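Local coordinates for ABC transporter, periplasmic solute-binding protein (Rhizobium meliloti, PDB 4WED) that probably captures a peptide, nickel complex or similar solute in the periplasm and delivers it to an ABC transporter, at residues A[291-302]-A[335-346]; A[352-360]-A[389-397]. All coordinates share one frame; numbering follows the deposited sequence.

Interaction 1 (A[291-302]-A[335-346]); sequences QVRKAVSIGIDR and PVRDAAAASALL
I298 reaches over from helix 291-299 to A341 and A342 of helix 339-346, in a nearly antiparallel helix pair whose axes pass 8.4 Å apart at a crossing angle of -164°. This helix pair belongs to one lobe of a solute-binding protein of family 5. From CB, the CG2 branch of I298 faces the ring of P335, while CG1 runs the other way to the methyl of A342; with CG1 between the backbone N and the carbonyl carbon (chi1 67°), CD1 is carried on to A341 CB at 3.7 Å and to CD1 of L345. Small residues let the helices close: A295 CB meets A342 CB at 4.2 Å and also touches the isobutyl group of L346. L345 enters as a knob into the hole formed by Q291, K294, A295 and I298, its CD1 lying against K294 CG. Where helix 291-299 ends, I298 O accepts a nearly straight bond from D338 N (2.9 Å, 171°), and D338 in turn N-caps helix 339-346 through A341 N. D301, itself an N-cap that binds A304 N through OD1, offers OD2 to the guanidinium edge of R337 in a weak hydrogen bond, 3.4 Å from R337 NE to D301 OD2, that forms part of a salt bridge. R302 folds back to grip S297 end-on, NH1 on the backbone O and NH2 on OG, while NE bonds to P490 O. A leucine in place of R302 would probably leave S297 O and OG without these donors and P335 CG without the flat group it rests on. P335 CG sits 3.3 Å above the centre of that guanidinium, and a water at its edge accepts from R302 NH1 and R302 N and donates to P335 O.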
loop_
_atom_site.group_PDB
_atom_site.type_symbol
_atom_site.label_atom_id
_atom_site.label_comp_id
_atom_site.label_asym_id
_atom_site.label_seq_id
_atom_site.Cartn_x
_atom_site.Cartn_y
_atom_site.Cartn_z
ATOM N N GLN A 291 11.628 -28.029 -5.949
ATOM C CA GLN A 291 12.819 -28.140 -5.097
ATOM C C GLN A 291 13.850 -27.099 -5.502
ATOM O O GLN A 291 14.600 -26.564 -4.663
ATOM C CB GLN A 291 13.494 -29.514 -5.222
ATOM C CG GLN A 291 12.681 -30.759 -4.846
ATOM C CD GLN A 291 13.554 -32.022 -4.901
ATOM O OE1 GLN A 291 13.432 -32.856 -5.812
ATOM N NE2 GLN A 291 14.488 -32.131 -3.951
ATOM N N VAL A 292 13.900 -26.832 -6.807
ATOM C CA VAL A 292 14.830 -25.841 -7.356
ATOM C C VAL A 292 14.356 -24.461 -6.976
ATOM O O VAL A 292 15.135 -23.631 -6.530
ATOM C CB VAL A 292 14.958 -25.989 -8.875
ATOM C CG1 VAL A 292 15.717 -24.811 -9.505
ATOM C CG2 VAL A 292 15.648 -27.322 -9.194
ATOM N N ARG A 293 13.067 -24.211 -7.117
ATOM C CA ARG A 293 12.518 -22.953 -6.644
ATOM C C ARG A 293 12.844 -22.684 -5.147
ATOM O O ARG A 293 13.272 -21.588 -4.758
ATOM C CB ARG A 293 11.037 -22.961 -6.867
ATOM C CG ARG A 293 10.661 -22.866 -8.320
ATOM C CD ARG A 293 9.160 -22.606 -8.444
ATOM N NE ARG A 293 8.542 -23.712 -9.152
ATOM C CZ ARG A 293 7.548 -24.458 -8.731
ATOM N NH1 ARG A 293 6.934 -24.227 -7.591
ATOM N NH2 ARG A 293 7.143 -25.442 -9.509
ATOM N N LYS A 294 12.643 -23.687 -4.324
ATOM C CA LYS A 294 12.894 -23.564 -2.910
ATOM C C LYS A 294 14.357 -23.244 -2.676
ATOM O O LYS A 294 14.697 -22.393 -1.856
ATOM C CB LYS A 294 12.549 -24.903 -2.254
ATOM C CG LYS A 294 12.563 -24.932 -0.735
ATOM C CD LYS A 294 11.954 -26.234 -0.251
ATOM C CE LYS A 294 12.124 -26.395 1.235
ATOM N NZ LYS A 294 11.815 -27.797 1.669
ATOM N N ALA A 295 15.226 -23.947 -3.395
ATOM C CA ALA A 295 16.636 -23.758 -3.212
ATOM C C ALA A 295 16.982 -22.328 -3.558
ATOM O O ALA A 295 17.715 -21.672 -2.824
ATOM C CB ALA A 295 17.449 -24.736 -4.057
ATOM N N VAL A 296 16.465 -21.846 -4.679
ATOM C CA VAL A 296 16.709 -20.480 -5.060
ATOM C C VAL A 296 16.303 -19.597 -3.907
ATOM O O VAL A 296 17.085 -18.788 -3.423
ATOM C CB VAL A 296 15.942 -20.102 -6.321
ATOM C CG1 VAL A 296 15.948 -18.607 -6.519
ATOM C CG2 VAL A 296 16.572 -20.785 -7.521
ATOM N N SER A 297 15.121 -19.838 -3.384
ATOM C CA SER A 297 14.600 -18.986 -2.363
ATOM C C SER A 297 15.367 -19.020 -1.016
ATOM O O SER A 297 15.589 -17.978 -0.371
ATOM C CB SER A 297 13.136 -19.345 -2.144
ATOM O OG SER A 297 12.716 -18.742 -0.966
ATOM N N ILE A 298 15.753 -20.195 -0.547
ATOM C CA ILE A 298 16.530 -20.227 0.706
ATOM C C ILE A 298 18.010 -20.014 0.495
ATOM O O ILE A 298 18.746 -19.813 1.455
ATOM C CB ILE A 298 16.362 -21.517 1.520
ATOM C CG1 ILE A 298 16.972 -22.700 0.788
ATOM C CG2 ILE A 298 14.905 -21.734 1.904
ATOM C CD1 ILE A 298 17.005 -23.908 1.678
ATOM N N GLY A 299 18.442 -20.077 -0.758
ATOM C CA GLY A 299 19.819 -19.735 -1.146
ATOM C C GLY A 299 20.100 -18.242 -1.114
ATOM O O GLY A 299 21.245 -17.809 -1.191
ATOM N N ILE A 300 19.046 -17.454 -0.982
ATOM C CA ILE A 300 19.134 -16.004 -0.990
ATOM C C ILE A 300 19.175 -15.502 0.441
ATOM O O ILE A 300 18.555 -16.127 1.341
ATOM C CB ILE A 300 17.907 -15.445 -1.714
ATOM C CG1 ILE A 300 18.109 -15.616 -3.218
ATOM C CG2 ILE A 300 17.666 -13.986 -1.363
ATOM C CD1 ILE A 300 16.848 -15.376 -4.053
ATOM N N ASP A 301 19.896 -14.389 0.655
ATOM C CA ASP A 301 19.911 -13.691 1.942
ATOM C C ASP A 301 19.119 -12.369 1.913
ATOM O O ASP A 301 19.593 -11.347 1.442
ATOM C CB ASP A 301 21.323 -13.429 2.415
ATOM C CG ASP A 301 21.371 -12.995 3.859
ATOM O OD1 ASP A 301 20.699 -12.028 4.239
ATOM O OD2 ASP A 301 22.086 -13.622 4.636
ATOM N N ARG A 302 17.913 -12.409 2.445
ATOM C CA ARG A 302 17.044 -11.252 2.461
ATOM C C ARG A 302 17.670 -10.144 3.273
ATOM O O ARG A 302 17.561 -8.985 2.932
ATOM C CB ARG A 302 15.679 -11.636 3.015
ATOM C CG ARG A 302 14.819 -12.366 2.008
ATOM C CD ARG A 302 14.130 -13.568 2.605
ATOM N NE ARG A 302 13.248 -14.190 1.638
ATOM C CZ ARG A 302 13.534 -15.287 0.958
ATOM N NH1 ARG A 302 14.680 -15.902 1.136
ATOM N NH2 ARG A 302 12.668 -15.772 0.097
ATOM N N PRO A 335 12.705 -16.850 5.801
ATOM C CA PRO A 335 13.820 -17.814 5.691
ATOM C C PRO A 335 15.204 -17.194 5.875
ATOM O O PRO A 335 15.512 -16.138 5.317
ATOM C CB PRO A 335 13.686 -18.359 4.267
ATOM C CG PRO A 335 12.869 -17.358 3.549
ATOM C CD PRO A 335 11.961 -16.727 4.540
ATOM N N VAL A 336 16.026 -17.867 6.655
ATOM C CA VAL A 336 17.422 -17.482 6.881
ATOM C C VAL A 336 18.314 -18.177 5.833
ATOM O O VAL A 336 18.208 -19.374 5.622
ATOM C CB VAL A 336 17.863 -17.851 8.332
ATOM C CG1 VAL A 336 18.044 -19.346 8.489
ATOM C CG2 VAL A 336 19.155 -17.161 8.736
ATOM N N ARG A 337 19.197 -17.433 5.184
ATOM C CA ARG A 337 20.049 -18.021 4.137
ATOM C C ARG A 337 20.616 -19.382 4.577
ATOM O O ARG A 337 21.263 -19.486 5.618
ATOM C CB ARG A 337 21.197 -17.077 3.708
ATOM C CG ARG A 337 21.725 -17.438 2.326
ATOM C CD ARG A 337 23.122 -16.944 1.934
ATOM N NE ARG A 337 23.704 -15.796 2.652
ATOM C CZ ARG A 337 24.938 -15.314 2.408
ATOM N NH1 ARG A 337 25.405 -14.256 3.066
ATOM N NH2 ARG A 337 25.713 -15.887 1.489
ATOM N N ASP A 338 20.367 -20.423 3.783
ATOM C CA ASP A 338 20.953 -21.727 4.089
ATOM C C ASP A 338 21.580 -22.370 2.856
ATOM O O ASP A 338 20.966 -23.136 2.148
ATOM C CB ASP A 338 19.876 -22.617 4.724
ATOM C CG ASP A 338 20.457 -23.759 5.514
ATOM O OD1 ASP A 338 21.516 -24.269 5.110
ATOM O OD2 ASP A 338 19.843 -24.145 6.530
ATOM N N ALA A 339 22.827 -22.039 2.596
ATOM C CA ALA A 339 23.506 -22.534 1.412
ATOM C C ALA A 339 23.631 -24.032 1.429
ATOM O O ALA A 339 23.619 -24.651 0.380
ATOM C CB ALA A 339 24.885 -21.921 1.284
ATOM N N ALA A 340 23.741 -24.623 2.603
ATOM C CA ALA A 340 23.966 -26.069 2.679
ATOM C C ALA A 340 22.675 -26.797 2.332
ATOM O O ALA A 340 22.654 -27.731 1.524
ATOM C CB ALA A 340 24.470 -26.479 4.061
ATOM N N ALA A 341 21.590 -26.366 2.927
ATOM C CA ALA A 341 20.292 -26.927 2.558
ATOM C C ALA A 341 19.943 -26.715 1.060
ATOM O O ALA A 341 19.437 -27.627 0.398
ATOM C CB ALA A 341 19.212 -26.350 3.450
ATOM N N ALA A 342 20.265 -25.545 0.513
ATOM C CA ALA A 342 20.005 -25.287 -0.894
ATOM C C ALA A 342 20.757 -26.234 -1.827
ATOM O O ALA A 342 20.189 -26.810 -2.767
ATOM C CB ALA A 342 20.336 -23.840 -1.209
ATOM N N SER A 343 22.051 -26.389 -1.567
ATOM C CA SER A 343 22.909 -27.303 -2.323
ATOM C C SER A 343 22.358 -28.742 -2.280
ATOM O O SER A 343 22.392 -29.490 -3.254
ATOM C CB SER A 343 24.304 -27.316 -1.667
ATOM O OG SER A 343 24.878 -26.024 -1.649
ATOM N N ALA A 344 21.909 -29.133 -1.107
ATOM C CA ALA A 344 21.371 -30.467 -0.913
ATOM C C ALA A 344 20.089 -30.654 -1.747
ATOM O O ALA A 344 19.925 -31.684 -2.403
ATOM C CB ALA A 344 21.121 -30.743 0.578
ATOM N N LEU A 345 19.189 -29.676 -1.737
ATOM C CA LEU A 345 17.999 -29.760 -2.600
ATOM C C LEU A 345 18.431 -29.918 -4.033
ATOM O O LEU A 345 18.006 -30.836 -4.721
ATOM C CB LEU A 345 17.140 -28.509 -2.499
ATOM C CG LEU A 345 16.412 -28.426 -1.173
ATOM C CD1 LEU A 345 15.920 -27.025 -0.878
ATOM C CD2 LEU A 345 15.252 -29.409 -1.168
ATOM N N LEU A 346 19.304 -29.038 -4.489
ATOM C CA LEU A 346 19.728 -29.129 -5.873
ATOM C C LEU A 346 20.293 -30.485 -6.230
ATOM O O LEU A 346 20.027 -31.020 -7.312
ATOM C CB LEU A 346 20.746 -28.049 -6.173
ATOM C CG LEU A 346 20.145 -26.662 -6.103
ATOM C CD1 LEU A 346 21.219 -25.616 -6.206
ATOM C CD2 LEU A 346 19.076 -26.473 -7.170
HETATM O O HOH W 1 17.038 -15.310 3.198
#

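Interaction 2 (A[352-360]-A[389-397])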
loop_
_atom_site.group_PDB
_atom_site.type_symbol
_atom_site.label_atom_id
_atom_site.label_comp_id
_atom_site.label_asym_id
_atom_site.label_seq_id
_atom_site.Cartn_x
_atom_site.Cartn_y
_atom_site.Cartn_z
ATOM N N THR A 352 24.242 -31.432 -10.118
ATOM C CA THR A 352 25.522 -31.607 -9.453
ATOM C C THR A 352 26.644 -30.927 -10.221
ATOM O O THR A 352 26.588 -30.787 -11.449
ATOM C CB THR A 352 25.867 -33.071 -9.319
ATOM O OG1 THR A 352 25.869 -33.653 -10.618
ATOM C CG2 THR A 352 24.877 -33.767 -8.439
ATOM N N GLY A 353 27.656 -30.502 -9.475
ATOM C CA GLY A 353 28.849 -29.896 -10.032
ATOM C C GLY A 353 29.339 -28.773 -9.143
ATOM O O GLY A 353 28.638 -28.326 -8.209
ATOM N N SER A 354 30.567 -28.340 -9.434
ATOM C CA SER A 354 31.200 -27.198 -8.771
ATOM C C SER A 354 32.199 -26.565 -9.723
ATOM O O SER A 354 33.016 -27.292 -10.293
ATOM C CB SER A 354 31.950 -27.633 -7.515
ATOM O OG SER A 354 31.985 -26.563 -6.590
ATOM N N PRO A 355 32.184 -25.230 -9.865
ATOM C CA PRO A 355 31.402 -24.302 -9.024
ATOM C C PRO A 355 29.929 -24.152 -9.398
ATOM O O PRO A 355 29.149 -23.706 -8.569
ATOM C CB PRO A 355 32.089 -22.967 -9.258
ATOM C CG PRO A 355 32.721 -23.112 -10.587
ATOM C CD PRO A 355 33.228 -24.520 -10.611
ATOM N N ILE A 356 29.587 -24.551 -10.626
ATOM C CA ILE A 356 28.228 -24.501 -11.178
ATOM C C ILE A 356 27.646 -25.923 -11.400
ATOM O O ILE A 356 28.361 -26.867 -11.845
ATOM C CB ILE A 356 28.194 -23.711 -12.535
ATOM C CG1 ILE A 356 28.653 -22.258 -12.350
ATOM C CG2 ILE A 356 26.785 -23.741 -13.155
ATOM C CD1 ILE A 356 27.771 -21.443 -11.416
ATOM N N ARG A 357 26.347 -26.061 -11.125
ATOM C CA ARG A 357 25.709 -27.375 -11.216
ATOM C C ARG A 357 25.161 -27.580 -12.607
ATOM O O ARG A 357 24.814 -26.625 -13.280
ATOM C CB ARG A 357 24.618 -27.544 -10.159
ATOM C CG ARG A 357 25.179 -27.615 -8.749
ATOM C CD ARG A 357 24.082 -27.526 -7.699
ATOM N NE ARG A 357 24.693 -27.445 -6.374
ATOM C CZ ARG A 357 25.044 -28.497 -5.639
ATOM N NH1 ARG A 357 24.786 -29.729 -6.062
ATOM N NH2 ARG A 357 25.632 -28.303 -4.461
ATOM N N SER A 358 25.148 -28.821 -13.063
ATOM C CA SER A 358 24.572 -29.131 -14.357
ATOM C C SER A 358 23.729 -30.360 -14.242
ATOM O O SER A 358 23.674 -31.001 -13.210
ATOM C CB SER A 358 25.653 -29.283 -15.434
ATOM O OG SER A 358 26.540 -30.319 -15.118
ATOM N N LYS A 359 23.014 -30.649 -15.304
ATOM C CA LYS A 359 22.150 -31.798 -15.358
ATOM C C LYS A 359 21.881 -32.110 -16.817
ATOM O O LYS A 359 21.581 -31.208 -17.591
ATOM C CB LYS A 359 20.845 -31.481 -14.671
ATOM C CG LYS A 359 19.891 -32.666 -14.711
ATOM C CD LYS A 359 18.926 -32.568 -13.565
ATOM C CE LYS A 359 17.587 -33.146 -13.921
ATOM N NZ LYS A 359 16.713 -33.034 -12.724
ATOM N N ASP A 360 22.022 -33.376 -17.201
ATOM C CA ASP A 360 21.983 -33.768 -18.615
ATOM C C ASP A 360 22.844 -32.809 -19.469
ATOM O O ASP A 360 22.505 -32.487 -20.610
ATOM C CB ASP A 360 20.516 -33.890 -19.108
ATOM C CG ASP A 360 19.717 -35.092 -18.416
ATOM O OD1 ASP A 360 20.315 -36.033 -17.825
ATOM O OD2 ASP A 360 18.463 -35.105 -18.466
HETATM N N MSE A 389 23.698 -17.090 -5.336
HETATM C CA MSE A 389 23.414 -18.235 -6.212
HETATM C C MSE A 389 24.662 -18.956 -6.654
HETATM O O MSE A 389 24.728 -20.189 -6.749
HETATM C CB MSE A 389 22.740 -17.642 -7.438
HETATM C CG MSE A 389 21.365 -17.049 -7.137
HETATM SE SE MSE A 389 20.246 -18.432 -6.295
HETATM C CE MSE A 389 20.578 -18.193 -4.351
ATOM N N LYS A 390 25.693 -18.184 -6.905
ATOM C CA LYS A 390 26.934 -18.761 -7.272
ATOM C C LYS A 390 27.341 -19.722 -6.165
ATOM O O LYS A 390 27.719 -20.846 -6.457
ATOM C CB LYS A 390 27.965 -17.659 -7.519
ATOM C CG LYS A 390 29.416 -18.126 -7.566
ATOM C CD LYS A 390 29.862 -18.502 -8.964
ATOM C CE LYS A 390 31.316 -18.923 -8.926
ATOM N NZ LYS A 390 32.070 -18.391 -10.079
ATOM N N GLU A 391 27.218 -19.306 -4.902
ATOM C CA GLU A 391 27.661 -20.133 -3.763
ATOM C C GLU A 391 26.924 -21.466 -3.671
ATOM O O GLU A 391 27.496 -22.422 -3.197
ATOM C CB GLU A 391 27.532 -19.372 -2.435
ATOM C CG GLU A 391 28.679 -18.388 -2.168
ATOM C CD GLU A 391 28.363 -17.341 -1.092
ATOM O OE1 GLU A 391 27.291 -16.693 -1.176
ATOM O OE2 GLU A 391 29.182 -17.143 -0.166
ATOM N N VAL A 392 25.660 -21.534 -4.112
ATOM C CA VAL A 392 24.907 -22.809 -4.139
ATOM C C VAL A 392 24.989 -23.551 -5.467
ATOM O O VAL A 392 24.421 -24.638 -5.597
ATOM C CB VAL A 392 23.422 -22.627 -3.794
ATOM C CG1 VAL A 392 23.294 -21.975 -2.440
ATOM C CG2 VAL A 392 22.659 -21.806 -4.841
ATOM N N GLY A 393 25.675 -22.958 -6.442
ATOM C CA GLY A 393 25.931 -23.578 -7.741
ATOM C C GLY A 393 25.026 -23.126 -8.882
ATOM O O GLY A 393 24.966 -23.783 -9.911
ATOM N N ILE A 394 24.295 -22.028 -8.702
ATOM C CA ILE A 394 23.456 -21.501 -9.756
ATOM C C ILE A 394 24.154 -20.331 -10.416
ATOM O O ILE A 394 24.706 -19.480 -9.728
ATOM C CB ILE A 394 22.108 -21.024 -9.175
ATOM C CG1 ILE A 394 21.225 -22.257 -8.902
ATOM C CG2 ILE A 394 21.439 -20.026 -10.128
ATOM C CD1 ILE A 394 20.263 -22.112 -7.763
ATOM N N ASP A 395 24.123 -20.304 -11.745
ATOM C CA ASP A 395 24.765 -19.265 -12.575
ATOM C C ASP A 395 23.720 -18.205 -12.960
ATOM O O ASP A 395 22.930 -18.380 -13.895
ATOM C CB ASP A 395 25.410 -19.899 -13.831
ATOM C CG ASP A 395 26.010 -18.851 -14.809
ATOM O OD1 ASP A 395 26.613 -17.853 -14.368
ATOM O OD2 ASP A 395 25.871 -19.042 -16.037
ATOM N N LEU A 396 23.702 -17.115 -12.214
ATOM C CA LEU A 396 22.702 -16.087 -12.434
ATOM C C LEU A 396 23.213 -15.046 -13.453
ATOM O O LEU A 396 24.192 -14.314 -13.219
ATOM C CB LEU A 396 22.312 -15.431 -11.106
ATOM C CG LEU A 396 21.028 -14.574 -11.142
ATOM C CD1 LEU A 396 19.776 -15.353 -10.759
ATOM C CD2 LEU A 396 21.119 -13.384 -10.228
ATOM N N VAL A 397 22.584 -15.008 -14.611
ATOM C CA VAL A 397 22.875 -13.937 -15.551
ATOM C C VAL A 397 21.864 -12.772 -15.363
ATOM O O VAL A 397 20.633 -12.983 -15.276
ATOM C CB VAL A 397 22.956 -14.431 -17.037
ATOM C CG1 VAL A 397 23.804 -15.704 -17.158
ATOM C CG2 VAL A 397 21.588 -14.674 -17.639
#
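R357 turns CG anti to its carbonyl carbon (chi1 -68°) and then runs extended to NE, which brings the guanidinium edge to the C-terminal turn of the helix that runs into G393. There R357 NE donates to V392 O at 2.9 Å, the oxygen lying near the guanidinium plane. The backbone N of R357 bonds to G393 O, also at 2.9 Å, in the carbonyl plane and on a lone pair, so one arginine holds two successive carbonyls. G393 ends the helix in a Schellman motif with positive phi; a side chain at this position would run into R357 CG, and G393 CA approaches P355 O at 3.3 Å in a CA-H...O contact. I356 sends CD1 to D395 CB at 3.7 Å, and the ring of P355, which follows a cis peptide bond, meets K390 CE through CB. Beyond the pair, R357 NH1 reaches E347 in a salt bridge and also W351 O. Carbonyls at a helix C-terminus carry partial negative charge, so a cationic side chain bound to V392 O probably favours this end of the helix, while E347 would offset the arginine's charge.

Interaction 1 closes along the chain before interaction 2 opens, and their centres lie 12 Å apart on the same side of the chain's centre, about 29 and 37 Å from it. Helix 339-348 joins them: one flank packs on helix 290-299, and its S343 and L346 also touch R357, while A342 meets V392. Helix 378-392 supplies the other tie, with M389 against G299 and I300 and E391 in a long, weak ion pair with R337. Strands 358-359 and 395-400 both pair with strand 362-370, in a three-stranded mixed sheet. The two contacts thus tie helices 290-299, 339-348 and 378-392 and the small sheet together, well away from the centre of the chain.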